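Local structure of AT5g51070/K3K7_27 (Arabidopsis thaliana, 5GKM) at residues 105-110 with 116-121. The protein is a Clp protease-associated chaperone that probably binds and hydrolyses ATP, represented here by its all-helical N-terminal domain. Numbering follows the deposited sequence.
Sequences AAVEYS and QYIAPE
Ile118 carries CG2 anti to its backbone N and CG1 beside that N (chi1 -69°), which turns both branches onto helix 97-112, while Ser110 swings OG anti to its own N (chi1 167°) to meet the carbonyl of Tyr117. The contact belongs to a helix-loop-helix of the Clp N-terminal domain, in which the chain leaves helix 97-112 and passes back along it before entering helix 120-130. Branched at CB, Ile118 splits its contact: CG2 rests on Ala106 CB at 3.9 Å, and CG1 lies over Val107 CA, also at 3.9 Å. The small methyl of Ala106 lets the loop come close to the helix and also touches Ile123. Val107 directs its CB away from the loop, yet CG2 still reaches within 4.1 Å of Ile118 CG1. Backbone hydrogen bonds of Ile118 with Arg9 and with Thr11 tie the same loop to the N-terminal segment. Ala119 takes the N-cap position, immediately before helix 120-130. Serine suits position 110 because its short side chain combines a CB that packs 4.0 Å from Ile118 CG1 with a hydroxyl donor: Ser110 OG gives its hydrogen to Tyr117 O at 2.8 Å, approaching 48° out of the carbonyl plane.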
loop_
_atom_site.group_PDB
_atom_site.type_symbol
_atom_site.label_atom_id
_atom_site.label_comp_id
_atom_site.label_asym_id
_atom_site.label_seq_id
_atom_site.Cartn_x
_atom_site.Cartn_y
_atom_site.Cartn_z
ATOM N N ALA A 105 11.226 -3.914 0.365
ATOM C CA ALA A 105 11.746 -2.738 1.057
ATOM C C ALA A 105 11.257 -2.670 2.500
ATOM O O ALA A 105 11.943 -2.266 3.348
ATOM C CB ALA A 105 11.382 -1.455 0.342
ATOM N N ALA A 106 10.006 -3.035 2.706
ATOM C CA ALA A 106 9.447 -2.998 4.025
ATOM C C ALA A 106 10.210 -3.923 4.942
ATOM O O ALA A 106 10.484 -3.609 6.054
ATOM C CB ALA A 106 7.988 -3.429 3.990
ATOM N N VAL A 107 10.529 -5.068 4.416
ATOM C CA VAL A 107 11.300 -6.051 5.186
ATOM C C VAL A 107 12.690 -5.506 5.527
ATOM O O VAL A 107 13.171 -5.659 6.600
ATOM C CB VAL A 107 11.491 -7.366 4.406
ATOM C CG1 VAL A 107 12.377 -8.320 5.193
ATOM C CG2 VAL A 107 10.161 -8.039 4.200
ATOM N N GLU A 108 13.295 -4.897 4.535
ATOM C CA GLU A 108 14.621 -4.320 4.760
ATOM C C GLU A 108 14.674 -3.204 5.797
ATOM O O GLU A 108 15.515 -3.173 6.624
ATOM C CB GLU A 108 15.232 -3.873 3.435
ATOM C CG GLU A 108 15.577 -5.069 2.542
ATOM C CD GLU A 108 15.877 -4.713 1.116
ATOM O OE1 GLU A 108 16.123 -3.569 0.837
ATOM O OE2 GLU A 108 15.905 -5.588 0.260
ATOM N N TYR A 109 13.737 -2.303 5.696
ATOM C CA TYR A 109 13.651 -1.218 6.620
ATOM C C TYR A 109 13.431 -1.769 8.024
ATOM O O TYR A 109 13.989 -1.302 8.965
ATOM C CB TYR A 109 12.494 -0.291 6.247
ATOM C CG TYR A 109 12.729 0.609 5.065
ATOM C CD1 TYR A 109 13.909 1.293 4.915
ATOM C CD2 TYR A 109 11.776 0.813 4.130
ATOM C CE1 TYR A 109 14.118 2.119 3.849
ATOM C CE2 TYR A 109 11.985 1.634 3.044
ATOM C CZ TYR A 109 13.147 2.312 2.909
ATOM O OH TYR A 109 13.351 3.133 1.860
ATOM N N SER A 110 12.576 -2.773 8.131
ATOM C CA SER A 110 12.309 -3.321 9.418
ATOM C C SER A 110 13.561 -3.928 10.033
ATOM O O SER A 110 13.803 -3.805 11.188
ATOM C CB SER A 110 11.209 -4.402 9.300
ATOM O OG SER A 110 11.161 -5.109 10.461
ATOM N N GLN A 116 11.275 -6.766 15.067
ATOM C CA GLN A 116 10.962 -8.140 14.990
ATOM C C GLN A 116 9.839 -8.428 13.996
ATOM O O GLN A 116 9.547 -9.530 13.737
ATOM C CB GLN A 116 10.582 -8.671 16.369
ATOM C CG GLN A 116 11.728 -8.630 17.368
ATOM C CD GLN A 116 12.919 -9.439 16.925
ATOM O OE1 GLN A 116 12.779 -10.482 16.315
ATOM N NE2 GLN A 116 14.099 -8.975 17.260
ATOM N N TYR A 117 9.225 -7.391 13.493
ATOM C CA TYR A 117 8.016 -7.518 12.715
ATOM C C TYR A 117 8.002 -6.540 11.563
ATOM O O TYR A 117 8.688 -5.611 11.598
ATOM C CB TYR A 117 6.776 -7.261 13.565
ATOM C CG TYR A 117 6.761 -5.943 14.334
ATOM C CD1 TYR A 117 6.418 -4.787 13.721
ATOM C CD2 TYR A 117 7.091 -5.878 15.683
ATOM C CE1 TYR A 117 6.401 -3.597 14.361
ATOM C CE2 TYR A 117 7.046 -4.702 16.355
ATOM C CZ TYR A 117 6.722 -3.551 15.694
ATOM O OH TYR A 117 6.704 -2.370 16.377
ATOM N N ILE A 118 7.174 -6.800 10.568
ATOM C CA ILE A 118 6.928 -5.860 9.491
ATOM C C ILE A 118 5.487 -5.406 9.671
ATOM O O ILE A 118 4.590 -6.171 9.579
ATOM C CB ILE A 118 7.055 -6.484 8.081
ATOM C CG1 ILE A 118 8.478 -6.854 7.733
ATOM C CG2 ILE A 118 6.633 -5.502 7.025
ATOM C CD1 ILE A 118 8.916 -8.189 8.211
ATOM N N ALA A 119 5.340 -4.150 9.994
ATOM C CA ALA A 119 4.071 -3.522 10.199
ATOM C C ALA A 119 3.620 -2.751 8.971
ATOM O O ALA A 119 4.321 -2.533 8.100
ATOM C CB ALA A 119 4.096 -2.620 11.419
ATOM N N PRO A 120 2.370 -2.301 9.012
ATOM C CA PRO A 120 1.887 -1.489 7.891
ATOM C C PRO A 120 2.758 -0.225 7.671
ATOM O O PRO A 120 2.895 0.248 6.600
ATOM C CB PRO A 120 0.476 -1.077 8.347
ATOM C CG PRO A 120 0.037 -2.175 9.190
ATOM C CD PRO A 120 1.270 -2.560 9.956
ATOM N N GLU A 121 3.290 0.269 8.768
ATOM C CA GLU A 121 4.100 1.454 8.712
ATOM C C GLU A 121 5.392 1.223 7.917
ATOM O O GLU A 121 5.823 2.058 7.241
ATOM C CB GLU A 121 4.361 1.976 10.100
ATOM C CG GLU A 121 3.110 2.534 10.704
ATOM C CD GLU A 121 2.153 1.499 11.284
ATOM O OE1 GLU A 121 2.464 0.376 11.524
ATOM O OE2 GLU A 121 1.079 1.921 11.528
#